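Local structure of acyl-coenzyme A oxidase acox-1.2 (Caenorhabditis elegans, 5K3J) at residues 309-314 / 401-406; 318-323 / 327-332; 332-337 / 596-601. The protein catalyses the first, FAD-dependent step of peroxisomal beta-oxidation, desaturating the fatty-acid-derived side chain of ascaroside pheromones bearing a five-carbon omega chain. All blocks are in the same frame, centred on the assembly; numbering follows the deposited sequence.

Interaction 1 of 3, residues 309-314 / 401-406. With ATP (adenosine-5'-triphosphate), chain H.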
loop_
_atom_site.group_PDB
_atom_site.type_symbol
_atom_site.label_atom_id
_atom_site.label_comp_id
_atom_site.label_asym_id
_atom_site.label_seq_id
_atom_site.Cartn_x
_atom_site.Cartn_y
_atom_site.Cartn_z
ATOM N N THR A 309 3.703 -16.169 4.726
ATOM C CA THR A 309 4.658 -17.266 4.638
ATOM C C THR A 309 6.075 -16.712 4.726
ATOM O O THR A 309 6.990 -17.371 5.220
ATOM C CB THR A 309 4.482 -18.061 3.335
ATOM O OG1 THR A 309 3.125 -18.508 3.230
ATOM C CG2 THR A 309 5.402 -19.269 3.314
ATOM N N ILE A 310 6.240 -15.478 4.257
ATOM C CA ILE A 310 7.529 -14.799 4.271
ATOM C C ILE A 310 7.784 -14.085 5.593
ATOM O O ILE A 310 8.888 -14.135 6.135
ATOM C CB ILE A 310 7.616 -13.783 3.123
ATOM C CG1 ILE A 310 7.360 -14.482 1.783
ATOM C CG2 ILE A 310 8.963 -13.055 3.136
ATOM C CD1 ILE A 310 6.921 -13.550 0.683
ATOM N N ALA A 311 6.757 -13.414 6.100
ATOM C CA ALA A 311 6.859 -12.691 7.357
ATOM C C ALA A 311 7.143 -13.642 8.514
ATOM O O ALA A 311 8.122 -13.468 9.235
ATOM C CB ALA A 311 5.584 -11.900 7.619
ATOM N N ALA A 312 6.292 -14.653 8.669
ATOM C CA ALA A 312 6.392 -15.594 9.783
ATOM C C ALA A 312 7.745 -16.293 9.827
ATOM O O ALA A 312 8.416 -16.292 10.859
ATOM C CB ALA A 312 5.276 -16.622 9.708
ATOM N N ARG A 313 8.140 -16.882 8.704
ATOM C CA ARG A 313 9.425 -17.565 8.608
ATOM C C ARG A 313 10.580 -16.632 8.949
ATOM O O ARG A 313 11.459 -16.981 9.735
ATOM C CB ARG A 313 9.616 -18.147 7.207
ATOM C CG ARG A 313 8.789 -19.394 6.936
ATOM C CD ARG A 313 8.973 -19.865 5.505
ATOM N NE ARG A 313 8.344 -21.159 5.257
ATOM C CZ ARG A 313 8.228 -21.712 4.055
ATOM N NH1 ARG A 313 8.689 -21.081 2.985
ATOM N NH2 ARG A 313 7.644 -22.894 3.918
ATOM N N TYR A 314 10.565 -15.439 8.365
ATOM C CA TYR A 314 11.604 -14.458 8.637
ATOM C C TYR A 314 11.526 -13.947 10.071
ATOM O O TYR A 314 12.542 -13.574 10.658
ATOM C CB TYR A 314 11.516 -13.280 7.663
ATOM C CG TYR A 314 12.521 -12.196 7.968
ATOM C CD1 TYR A 314 13.851 -12.344 7.610
ATOM C CD2 TYR A 314 12.145 -11.031 8.629
ATOM C CE1 TYR A 314 14.780 -11.364 7.891
ATOM C CE2 TYR A 314 13.071 -10.045 8.915
ATOM C CZ TYR A 314 14.385 -10.217 8.543
ATOM O OH TYR A 314 15.310 -9.240 8.824
ATOM N N GLU A 401 0.768 -5.354 3.741
ATOM C CA GLU A 401 1.703 -4.305 4.150
ATOM C C GLU A 401 2.274 -4.594 5.537
ATOM O O GLU A 401 3.471 -4.408 5.774
ATOM C CB GLU A 401 1.030 -2.931 4.148
ATOM C CG GLU A 401 1.065 -2.215 2.808
ATOM C CD GLU A 401 2.480 -2.037 2.276
ATOM O OE1 GLU A 401 2.971 -0.885 2.240
ATOM O OE2 GLU A 401 3.101 -3.054 1.891
ATOM N N GLN A 402 1.407 -5.034 6.448
ATOM C CA GLN A 402 1.812 -5.408 7.801
ATOM C C GLN A 402 2.837 -6.530 7.739
ATOM O O GLN A 402 3.792 -6.565 8.512
ATOM C CB GLN A 402 0.593 -5.831 8.635
ATOM C CG GLN A 402 -0.272 -4.672 9.097
ATOM C CD GLN A 402 0.474 -3.753 10.041
ATOM O OE1 GLN A 402 1.329 -4.200 10.807
ATOM N NE2 GLN A 402 0.167 -2.461 9.984
ATOM N N ALA A 403 2.640 -7.434 6.790
ATOM C CA ALA A 403 3.546 -8.556 6.595
ATOM C C ALA A 403 4.928 -8.079 6.154
ATOM O O ALA A 403 5.946 -8.617 6.588
ATOM C CB ALA A 403 2.970 -9.528 5.578
ATOM N N ARG A 404 4.952 -7.066 5.293
ATOM C CA ARG A 404 6.201 -6.515 4.779
ATOM C C ARG A 404 6.979 -5.764 5.846
ATOM O O ARG A 404 8.152 -6.047 6.084
ATOM C CB ARG A 404 5.926 -5.585 3.592
ATOM C CG ARG A 404 7.163 -4.856 3.090
ATOM C CD ARG A 404 6.829 -3.839 2.009
ATOM N NE ARG A 404 5.855 -2.847 2.463
ATOM C CZ ARG A 404 6.169 -1.738 3.129
ATOM N NH1 ARG A 404 7.436 -1.472 3.422
ATOM N NH2 ARG A 404 5.218 -0.892 3.504
ATOM N N MET A 405 6.321 -4.802 6.482
ATOM C CA MET A 405 6.951 -4.003 7.529
ATOM C C MET A 405 7.417 -4.858 8.705
ATOM O O MET A 405 8.295 -4.457 9.463
ATOM C CB MET A 405 5.988 -2.918 8.026
ATOM C CG MET A 405 5.624 -1.868 6.986
ATOM S SD MET A 405 4.414 -0.676 7.588
ATOM C CE MET A 405 2.996 -1.740 7.837
ATOM N N ALA A 406 6.818 -6.035 8.847
ATOM C CA ALA A 406 7.192 -6.979 9.896
ATOM C C ALA A 406 8.626 -7.474 9.717
ATOM O O ALA A 406 9.287 -7.860 10.684
ATOM C CB ALA A 406 6.236 -8.153 9.908
HETATM P PG ATP H . -6.517 1.475 17.326
HETATM O O1G ATP H . -7.994 1.646 17.583
HETATM O O2G ATP H . -5.750 0.905 18.496
HETATM O O3G ATP H . -5.845 2.647 16.648
HETATM P PB ATP H . -7.147 -1.127 16.529
HETATM O O1B ATP H . -7.907 -1.527 15.285
HETATM O O2B ATP H . -7.872 -1.041 17.850
HETATM O O3B ATP H . -6.431 0.286 16.247
HETATM P PA ATP H . -4.385 -1.851 16.375
HETATM O O1A ATP H . -4.015 -0.433 16.726
HETATM O O2A ATP H . -3.546 -2.970 16.941
HETATM O O3A ATP H . -5.933 -2.178 16.688
HETATM O "O5'" ATP H . -4.345 -1.983 14.771
HETATM C "C5'" ATP H . -4.273 -3.273 14.171
HETATM C "C4'" ATP H . -3.186 -3.266 13.110
HETATM O "O4'" ATP H . -2.813 -1.922 12.795
HETATM C "C3'" ATP H . -1.944 -3.969 13.629
HETATM O "O3'" ATP H . -1.530 -4.967 12.693
HETATM C "C2'" ATP H . -0.876 -2.902 13.699
HETATM O "O2'" ATP H . 0.372 -3.419 13.238
HETATM C "C1'" ATP H . -1.388 -1.822 12.762
HETATM N N9 ATP H . -0.903 -0.465 13.137
HETATM C C8 ATP H . -1.507 0.419 13.959
HETATM N N7 ATP H . -0.780 1.563 14.061
HETATM C C5 ATP H . 0.312 1.422 13.289
HETATM C C6 ATP H . 1.491 2.253 12.944
HETATM N N6 ATP H . 1.655 3.497 13.457
HETATM N N1 ATP H . 2.402 1.730 12.096
HETATM C C2 ATP H . 2.255 0.497 11.578
HETATM N N3 ATP H . 1.213 -0.311 11.847
HETATM C C4 ATP H . 0.223 0.087 12.681
#
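OE1 of Gln-402 is gripped twice: the ribose hydroxyl O2' of ATP donates to it at 2.7 Å, and NE of Arg-341 bonds to it as well. The same amide reaches the base with its other end, NE2 donating to N3 of ATP over 3.0 Å in an almost straight bond (168°). A bend at chi2 (-64°) turns the amide so that ribose and adenine are read together, in a site completed by arginines and a tyrosine of the second subunit. Behind Gln-402, its helix 379-405 packs against helix 287-315, two members of the C-terminal helical region of the acyl-CoA oxidase fold. Small residues let the backbones come close: the CA atoms of Ala-311 and Ala-403 are 5.4 Å apart. The Ala-311 methyl points at the partner helix, its CB lying 3.5 Å from the carbonyl O of Ala-403 and 4.4 Å from CB of Ala-406, a residue of the FAD pocket. Beyond this alanine cluster Arg-404 holds Glu-401 side-on, NE to OE2 at 2.8 Å in the guanidinium plane, while NH2 meets OE1 from above the carboxylate plane. Tyr-422 OH of the second subunit also bonds to Glu-401 OE1.

Interaction 2 of 3, residues 318-323 / 327-332; sequences RRQGHL and QVEVKV. With FAD (flavin-adenine dinucleotide), chain G.
Residues 318-323 and 327-332 fold back on each other as a short hairpin-like loop, with Arg-319 and Lys-331 forming a single, non-hydrogen-bonded antiparallel bridge flanked by Val-332 N to Arg-318 O and Gln-320 N to Val-330 O. Beyond the bridge the partner shifts by one residue, Val-330 N donating to Gly-321 O (3.1 Å). Arg-319, extended from CG to NE, returns to the backbone with NH1, 3.1 Å from Glu-329 O and in that carbonyl's plane. The Lys-331 chain passes over one guanidinium face, CE 3.5 Å from Arg-319 NH2; Arg-319 has a salt bridge to Glu-13 and Lys-331 to Glu-16 and Glu-17, which probably offsets the nearness of the two cations. CG of Glu-329 lies over the His-322 ring as a CH-pi contact, 4.3 Å from its centroid, while OE1 of Glu-329 bonds to His-154 of the second subunit. On the FAD side, Arg-318 bends at chi2 (65°) and presents its edge to the pyrophosphate: NE donates to FAD O2A at 2.6 Å, and NH2 reaches the same oxygen at 3.0 Å.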
loop_
_atom_site.group_PDB
_atom_site.type_symbol
_atom_site.label_atom_id
_atom_site.label_comp_id
_atom_site.label_asym_id
_atom_site.label_seq_id
_atom_site.Cartn_x
_atom_site.Cartn_y
_atom_site.Cartn_z
ATOM N N ARG A 318 14.980 -13.667 12.135
ATOM C CA ARG A 318 15.403 -12.341 12.577
ATOM C C ARG A 318 15.386 -12.215 14.095
ATOM O O ARG A 318 14.324 -12.143 14.713
ATOM C CB ARG A 318 14.507 -11.263 11.965
ATOM C CG ARG A 318 14.761 -9.855 12.491
ATOM C CD ARG A 318 16.154 -9.378 12.113
ATOM N NE ARG A 318 16.274 -7.922 12.150
ATOM C CZ ARG A 318 17.292 -7.254 11.618
ATOM N NH1 ARG A 318 18.265 -7.919 11.006
ATOM N NH2 ARG A 318 17.338 -5.929 11.684
ATOM N N ARG A 319 16.570 -12.194 14.696
ATOM C CA ARG A 319 16.681 -11.924 16.120
ATOM C C ARG A 319 17.035 -10.458 16.343
ATOM O O ARG A 319 17.989 -9.947 15.760
ATOM C CB ARG A 319 17.725 -12.830 16.769
ATOM C CG ARG A 319 17.431 -14.313 16.637
ATOM C CD ARG A 319 18.532 -15.121 17.297
ATOM N NE ARG A 319 18.269 -16.556 17.265
ATOM C CZ ARG A 319 17.592 -17.209 18.207
ATOM N NH1 ARG A 319 17.099 -16.552 19.254
ATOM N NH2 ARG A 319 17.404 -18.519 18.102
ATOM N N GLN A 320 16.257 -9.782 17.181
ATOM C CA GLN A 320 16.471 -8.364 17.439
ATOM C C GLN A 320 15.883 -7.947 18.780
ATOM O O GLN A 320 14.716 -8.214 19.067
ATOM C CB GLN A 320 15.864 -7.521 16.316
ATOM C CG GLN A 320 16.887 -6.885 15.392
ATOM C CD GLN A 320 17.405 -5.567 15.926
ATOM O OE1 GLN A 320 16.834 -4.995 16.852
ATOM N NE2 GLN A 320 18.487 -5.074 15.340
ATOM N N GLY A 321 16.697 -7.285 19.595
ATOM C CA GLY A 321 16.276 -6.854 20.914
ATOM C C GLY A 321 16.498 -7.954 21.930
ATOM O O GLY A 321 16.844 -9.076 21.568
ATOM N N HIS A 322 16.297 -7.633 23.203
ATOM C CA HIS A 322 16.465 -8.606 24.277
ATOM C C HIS A 322 15.187 -8.762 25.096
ATOM O O HIS A 322 14.468 -7.791 25.333
ATOM C CB HIS A 322 17.623 -8.200 25.198
ATOM C CG HIS A 322 18.982 -8.457 24.621
ATOM N ND1 HIS A 322 19.576 -9.701 24.647
ATOM C CD2 HIS A 322 19.866 -7.629 24.021
ATOM C CE1 HIS A 322 20.767 -9.629 24.080
ATOM N NE2 HIS A 322 20.968 -8.383 23.690
ATOM N N LEU A 323 14.902 -9.990 25.517
ATOM C CA LEU A 323 13.839 -10.230 26.486
ATOM C C LEU A 323 14.448 -10.419 27.873
ATOM O O LEU A 323 15.173 -9.548 28.360
ATOM C CB LEU A 323 12.998 -11.445 26.091
ATOM C CG LEU A 323 11.856 -11.163 25.113
ATOM C CD1 LEU A 323 11.013 -12.409 24.881
ATOM C CD2 LEU A 323 10.995 -10.013 25.621
ATOM N N GLN A 327 21.695 -12.443 27.235
ATOM C CA GLN A 327 22.637 -12.966 26.259
ATOM C C GLN A 327 21.773 -13.506 25.126
ATOM O O GLN A 327 20.668 -13.967 25.386
ATOM C CB GLN A 327 23.526 -14.054 26.860
ATOM C CG GLN A 327 24.519 -14.650 25.882
ATOM C CD GLN A 327 25.259 -15.841 26.451
ATOM O OE1 GLN A 327 25.054 -16.220 27.604
ATOM N NE2 GLN A 327 26.126 -16.441 25.642
ATOM N N VAL A 328 22.251 -13.424 23.885
ATOM C CA VAL A 328 21.500 -13.917 22.719
ATOM C C VAL A 328 20.170 -13.181 22.498
ATOM O O VAL A 328 19.247 -13.284 23.304
ATOM C CB VAL A 328 21.192 -15.428 22.834
ATOM C CG1 VAL A 328 20.542 -15.936 21.559
ATOM C CG2 VAL A 328 22.455 -16.219 23.178
ATOM N N GLU A 329 20.079 -12.445 21.396
ATOM C CA GLU A 329 18.861 -11.706 21.071
ATOM C C GLU A 329 17.681 -12.651 20.855
ATOM O O GLU A 329 17.865 -13.811 20.488
ATOM C CB GLU A 329 19.075 -10.839 19.830
ATOM C CG GLU A 329 20.044 -9.686 20.037
ATOM C CD GLU A 329 20.409 -8.992 18.739
ATOM O OE1 GLU A 329 21.055 -9.632 17.883
ATOM O OE2 GLU A 329 20.051 -7.807 18.575
ATOM N N VAL A 330 16.470 -12.149 21.083
ATOM C CA VAL A 330 15.267 -12.954 20.906
ATOM C C VAL A 330 14.734 -12.872 19.476
ATOM O O VAL A 330 14.897 -11.856 18.798
ATOM C CB VAL A 330 14.151 -12.515 21.897
ATOM C CG1 VAL A 330 13.609 -11.133 21.541
ATOM C CG2 VAL A 330 13.024 -13.535 21.936
ATOM N N LYS A 331 14.113 -13.954 19.019
ATOM C CA LYS A 331 13.385 -13.944 17.755
ATOM C C LYS A 331 12.261 -12.907 17.817
ATOM O O LYS A 331 11.524 -12.841 18.801
ATOM C CB LYS A 331 12.815 -15.330 17.447
ATOM C CG LYS A 331 13.863 -16.431 17.284
ATOM C CD LYS A 331 13.204 -17.765 16.952
ATOM C CE LYS A 331 14.222 -18.876 16.770
ATOM N NZ LYS A 331 13.563 -20.135 16.329
ATOM N N VAL A 332 12.132 -12.100 16.766
ATOM C CA VAL A 332 11.171 -10.999 16.762
ATOM C C VAL A 332 9.733 -11.499 16.752
ATOM O O VAL A 332 8.813 -10.763 17.097
ATOM C CB VAL A 332 11.386 -10.062 15.557
ATOM C CG1 VAL A 332 12.669 -9.261 15.730
ATOM C CG2 VAL A 332 11.404 -10.858 14.263
HETATM P PA FAD G . 13.780 -4.770 12.963
HETATM O O1A FAD G . 14.464 -4.066 14.137
HETATM O O2A FAD G . 14.508 -6.040 12.635
HETATM O O5B FAD G . 12.251 -5.113 13.357
HETATM C C5B FAD G . 11.493 -5.964 12.482
HETATM C C4B FAD G . 10.215 -6.429 13.242
HETATM O O4B FAD G . 10.537 -6.804 14.448
HETATM C C3B FAD G . 9.245 -5.254 13.410
HETATM O O3B FAD G . 7.983 -5.680 13.279
HETATM C C2B FAD G . 9.489 -4.758 14.864
HETATM O O2B FAD G . 8.225 -4.184 15.430
HETATM C C1B FAD G . 9.810 -5.826 15.498
HETATM N N9A FAD G . 10.704 -5.527 16.574
HETATM C C8A FAD G . 12.047 -5.489 16.518
HETATM N N7A FAD G . 12.505 -5.172 17.756
HETATM C C5A FAD G . 11.428 -5.016 18.578
HETATM C C6A FAD G . 11.327 -4.695 19.927
HETATM N N6A FAD G . 12.262 -4.408 20.963
HETATM N N1A FAD G . 10.129 -4.602 20.503
HETATM C C2A FAD G . 9.000 -4.825 19.770
HETATM N N3A FAD G . 9.096 -5.139 18.450
HETATM C C4A FAD G . 10.319 -5.234 17.860
HETATM N N1 FAD G . 19.928 2.818 7.807
HETATM C C2 FAD G . 21.124 3.653 7.861
HETATM O O2 FAD G . 21.941 3.485 8.742
HETATM N N3 FAD G . 21.341 4.696 6.855
HETATM C C4 FAD G . 20.391 4.895 5.828
HETATM O O4 FAD G . 20.576 5.783 4.971
HETATM C C4X FAD G . 19.170 4.045 5.770
HETATM N N5 FAD G . 18.196 4.243 4.723
HETATM C C5X FAD G . 17.000 3.407 4.669
HETATM C C6 FAD G . 16.054 3.603 3.648
HETATM C C7 FAD G . 14.900 2.799 3.594
HETATM C C7M FAD G . 14.022 3.195 2.402
HETATM C C8 FAD G . 14.692 1.803 4.554
HETATM C C8M FAD G . 13.481 0.885 4.580
HETATM C C9 FAD G . 15.637 1.600 5.581
HETATM C C9A FAD G . 16.791 2.401 5.640
HETATM N N10 FAD G . 17.783 2.197 6.713
HETATM C C10 FAD G . 18.960 3.016 6.765
HETATM C "C1'" FAD G . 17.583 1.143 7.732
HETATM C "C2'" FAD G . 16.517 1.557 8.742
HETATM O "O2'" FAD G . 16.955 2.665 9.448
HETATM C "C3'" FAD G . 16.304 0.411 9.691
HETATM O "O3'" FAD G . 15.936 -0.731 8.959
HETATM C "C4'" FAD G . 15.214 0.746 10.675
HETATM O "O4'" FAD G . 15.625 1.831 11.473
HETATM C "C5'" FAD G . 14.956 -0.463 11.547
HETATM O "O5'" FAD G . 14.711 -1.583 10.709
HETATM P P FAD G . 15.102 -3.052 11.207
HETATM O O1P FAD G . 15.739 -3.824 10.047
HETATM O O2P FAD G . 16.070 -2.973 12.343
HETATM O O3P FAD G . 13.802 -3.800 11.695
#

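Interaction 3 of 3, residues 332-337 / 596-601; sequences VLDYQT and KIRPNA. With FAD (flavin-adenine dinucleotide), chain G.
The turn leading into helix 336-340, which forms one wall of the FAD adenine site, meets, on its side away from the adenine, the residues that follow helix 581-597. Arg-598, the first residue to leave that helix, carries the contact. Its CG stands anti to the backbone N (chi1 162°) and the chain bends at chi2, which aims the guanidinium at the turn. There it takes Asp-334 side-on with two nitrogens on one oxygen: NE lies 2.8 Å from OD1 of Asp-334, nearly along the C-O axis, and NH2 meets the same OD1 at 3.1 Å on the syn side, tilted 31° out of the carboxylate plane. Both bonds stay in the guanidinium plane. NH2 also forms a salt bridge with Glu-17, so the cation is shared between two acids. Leu-333 covers one face of the guanidinium, with CD2 3.4 Å from NH1 of Arg-598, and the same methyl rests 3.9 Å from CB of Ala-601. Phe-343 touches Leu-333, Arg-598 and Ala-601 as well. With an alanine at Arg-598, Asp-334 would probably be left without this counter-charge, Glu-17 would lose one of its cationic partners and Leu-333 the flat group it packs on. On the far side of the turn Tyr-335, at the N-cap position, lays its ring face over the adenine, CE2 3.4 Å from FAD C5A, while Thr-337 OG1 comes near N3A. With the Arg-598 contact lying behind them, these two residues line the adenine end of an FAD site shared between two subunits, as in the acyl-CoA oxidase dimer.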
loop_
_atom_site.group_PDB
_atom_site.type_symbol
_atom_site.label_atom_id
_atom_site.label_comp_id
_atom_site.label_asym_id
_atom_site.label_seq_id
_atom_site.Cartn_x
_atom_site.Cartn_y
_atom_site.Cartn_z
ATOM N N VAL A 332 12.132 -12.100 16.766
ATOM C CA VAL A 332 11.171 -10.999 16.762
ATOM C C VAL A 332 9.733 -11.499 16.752
ATOM O O VAL A 332 8.813 -10.763 17.097
ATOM C CB VAL A 332 11.386 -10.062 15.557
ATOM C CG1 VAL A 332 12.669 -9.261 15.730
ATOM C CG2 VAL A 332 11.404 -10.858 14.263
ATOM N N LEU A 333 9.548 -12.757 16.368
ATOM C CA LEU A 333 8.224 -13.364 16.377
ATOM C C LEU A 333 7.709 -13.538 17.806
ATOM O O LEU A 333 6.518 -13.727 18.023
ATOM C CB LEU A 333 8.247 -14.713 15.647
ATOM C CG LEU A 333 6.925 -15.472 15.485
ATOM C CD1 LEU A 333 5.868 -14.594 14.826
ATOM C CD2 LEU A 333 7.136 -16.760 14.699
ATOM N N ASP A 334 8.607 -13.462 18.783
ATOM C CA ASP A 334 8.218 -13.636 20.179
ATOM C C ASP A 334 7.521 -12.398 20.734
ATOM O O ASP A 334 6.712 -12.492 21.660
ATOM C CB ASP A 334 9.435 -13.983 21.038
ATOM C CG ASP A 334 9.856 -15.432 20.890
ATOM O OD1 ASP A 334 9.054 -16.227 20.358
ATOM O OD2 ASP A 334 10.977 -15.781 21.313
ATOM N N TYR A 335 7.837 -11.241 20.163
ATOM C CA TYR A 335 7.228 -9.983 20.582
ATOM C C TYR A 335 5.724 -9.994 20.336
ATOM O O TYR A 335 5.246 -10.613 19.389
ATOM C CB TYR A 335 7.867 -8.798 19.853
ATOM C CG TYR A 335 9.291 -8.506 20.273
ATOM C CD1 TYR A 335 9.602 -8.231 21.598
ATOM C CD2 TYR A 335 10.320 -8.489 19.343
ATOM C CE1 TYR A 335 10.899 -7.958 21.987
ATOM C CE2 TYR A 335 11.622 -8.216 19.722
ATOM C CZ TYR A 335 11.905 -7.950 21.046
ATOM O OH TYR A 335 13.195 -7.676 21.440
ATOM N N GLN A 336 4.982 -9.297 21.187
ATOM C CA GLN A 336 3.527 -9.311 21.113
ATOM C C GLN A 336 3.009 -8.539 19.903
ATOM O O GLN A 336 2.131 -9.014 19.181
ATOM C CB GLN A 336 2.927 -8.735 22.388
ATOM C CG GLN A 336 1.421 -8.840 22.451
ATOM C CD GLN A 336 0.869 -8.343 23.766
ATOM O OE1 GLN A 336 0.715 -7.139 23.972
ATOM N NE2 GLN A 336 0.570 -9.268 24.669
ATOM N N THR A 337 3.555 -7.344 19.694
ATOM C CA THR A 337 3.197 -6.516 18.547
ATOM C C THR A 337 3.383 -7.263 17.230
ATOM O O THR A 337 2.589 -7.113 16.300
ATOM C CB THR A 337 4.038 -5.225 18.504
ATOM O OG1 THR A 337 5.431 -5.561 18.499
ATOM C CG2 THR A 337 3.741 -4.345 19.706
ATOM N N LYS A 596 -1.028 -18.523 22.080
ATOM C CA LYS A 596 -1.375 -19.922 21.863
ATOM C C LYS A 596 -1.021 -20.375 20.447
ATOM O O LYS A 596 -0.613 -21.517 20.239
ATOM C CB LYS A 596 -2.861 -20.155 22.133
ATOM C CG LYS A 596 -3.148 -21.426 22.918
ATOM C CD LYS A 596 -4.634 -21.738 22.928
ATOM C CE LYS A 596 -4.985 -22.741 24.016
ATOM N NZ LYS A 596 -6.419 -23.141 23.950
ATOM N N ILE A 597 -1.177 -19.474 19.480
ATOM C CA ILE A 597 -0.866 -19.757 18.077
ATOM C C ILE A 597 0.640 -19.834 17.836
ATOM O O ILE A 597 1.118 -20.713 17.114
ATOM C CB ILE A 597 -1.467 -18.681 17.140
ATOM C CG1 ILE A 597 -2.964 -18.912 16.948
ATOM C CG2 ILE A 597 -0.773 -18.677 15.784
ATOM C CD1 ILE A 597 -3.296 -20.237 16.329
ATOM N N ARG A 598 1.367 -18.912 18.468
ATOM C CA ARG A 598 2.808 -18.700 18.271
ATOM C C ARG A 598 3.676 -19.934 17.941
ATOM O O ARG A 598 4.463 -19.881 16.995
ATOM C CB ARG A 598 3.381 -17.997 19.512
ATOM C CG ARG A 598 4.897 -18.094 19.653
ATOM C CD ARG A 598 5.625 -17.249 18.618
ATOM N NE ARG A 598 7.075 -17.404 18.707
ATOM C CZ ARG A 598 7.777 -18.292 18.008
ATOM N NH1 ARG A 598 7.163 -19.109 17.161
ATOM N NH2 ARG A 598 9.093 -18.363 18.155
ATOM N N PRO A 599 3.554 -21.038 18.707
ATOM C CA PRO A 599 4.444 -22.157 18.366
ATOM C C PRO A 599 4.082 -22.850 17.050
ATOM O O PRO A 599 4.944 -23.489 16.447
ATOM C CB PRO A 599 4.273 -23.111 19.550
ATOM C CG PRO A 599 2.926 -22.804 20.091
ATOM C CD PRO A 599 2.738 -21.332 19.901
ATOM N N ASN A 600 2.833 -22.719 16.610
ATOM C CA ASN A 600 2.392 -23.308 15.348
ATOM C C ASN A 600 2.569 -22.373 14.154
ATOM O O ASN A 600 2.263 -22.742 13.021
ATOM C CB ASN A 600 0.925 -23.724 15.440
ATOM C CG ASN A 600 0.742 -25.101 16.040
ATOM O OD1 ASN A 600 1.523 -26.015 15.777
ATOM N ND2 ASN A 600 -0.301 -25.259 16.848
ATOM N N ALA A 601 3.065 -21.167 14.422
ATOM C CA ALA A 601 3.163 -20.098 13.422
ATOM C C ALA A 601 3.809 -20.542 12.108
ATOM O O ALA A 601 3.247 -20.338 11.029
ATOM C CB ALA A 601 3.935 -18.914 14.000
HETATM P PA FAD G . 13.780 -4.770 12.963
HETATM O O1A FAD G . 14.464 -4.066 14.137
HETATM O O2A FAD G . 14.508 -6.040 12.635
HETATM O O5B FAD G . 12.251 -5.113 13.357
HETATM C C5B FAD G . 11.493 -5.964 12.482
HETATM C C4B FAD G . 10.215 -6.429 13.242
HETATM O O4B FAD G . 10.537 -6.804 14.448
HETATM C C3B FAD G . 9.245 -5.254 13.410
HETATM O O3B FAD G . 7.983 -5.680 13.279
HETATM C C2B FAD G . 9.489 -4.758 14.864
HETATM O O2B FAD G . 8.225 -4.184 15.430
HETATM C C1B FAD G . 9.810 -5.826 15.498
HETATM N N9A FAD G . 10.704 -5.527 16.574
HETATM C C8A FAD G . 12.047 -5.489 16.518
HETATM N N7A FAD G . 12.505 -5.172 17.756
HETATM C C5A FAD G . 11.428 -5.016 18.578
HETATM C C6A FAD G . 11.327 -4.695 19.927
HETATM N N6A FAD G . 12.262 -4.408 20.963
HETATM N N1A FAD G . 10.129 -4.602 20.503
HETATM C C2A FAD G . 9.000 -4.825 19.770
HETATM N N3A FAD G . 9.096 -5.139 18.450
HETATM C C4A FAD G . 10.319 -5.234 17.860
HETATM N N1 FAD G . 19.928 2.818 7.807
HETATM C C2 FAD G . 21.124 3.653 7.861
HETATM O O2 FAD G . 21.941 3.485 8.742
HETATM N N3 FAD G . 21.341 4.696 6.855
HETATM C C4 FAD G . 20.391 4.895 5.828
HETATM O O4 FAD G . 20.576 5.783 4.971
HETATM C C4X FAD G . 19.170 4.045 5.770
HETATM N N5 FAD G . 18.196 4.243 4.723
HETATM C C5X FAD G . 17.000 3.407 4.669
HETATM C C6 FAD G . 16.054 3.603 3.648
HETATM C C7 FAD G . 14.900 2.799 3.594
HETATM C C7M FAD G . 14.022 3.195 2.402
HETATM C C8 FAD G . 14.692 1.803 4.554
HETATM C C8M FAD G . 13.481 0.885 4.580
HETATM C C9 FAD G . 15.637 1.600 5.581
HETATM C C9A FAD G . 16.791 2.401 5.640
HETATM N N10 FAD G . 17.783 2.197 6.713
HETATM C C10 FAD G . 18.960 3.016 6.765
HETATM C "C1'" FAD G . 17.583 1.143 7.732
HETATM C "C2'" FAD G . 16.517 1.557 8.742
HETATM O "O2'" FAD G . 16.955 2.665 9.448
HETATM C "C3'" FAD G . 16.304 0.411 9.691
HETATM O "O3'" FAD G . 15.936 -0.731 8.959
HETATM C "C4'" FAD G . 15.214 0.746 10.675
HETATM O "O4'" FAD G . 15.625 1.831 11.473
HETATM C "C5'" FAD G . 14.956 -0.463 11.547
HETATM O "O5'" FAD G . 14.711 -1.583 10.709
HETATM P P FAD G . 15.102 -3.052 11.207
HETATM O O1P FAD G . 15.739 -3.824 10.047
HETATM O O2P FAD G . 16.070 -2.973 12.343
HETATM O O3P FAD G . 13.802 -3.800 11.695
#

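Interaction 1 is fully buried, whereas interactions 2 and 3 are only partly so, and the chemistry follows: alanine methyls between two helices in the first, backbone bonds and long charged chains in the second, a salt bridge beside a small apolar patch in the third. Their first segments lie in order along the chain: helix 287-315, the loop of interaction 2, then, through the shared Val-332, interaction 3. Interaction 3 touches both others: Leu-333 CD2 packs 4.1 Å from Ala-312 O, and Tyr-335 OH lies 2.9 Å from Gln-320 O, a probable hydrogen bond. Interactions 2 and 3 contribute to the phosphate and adenine ends of one FAD site that the second subunit completes; interaction 1 also borders ATP.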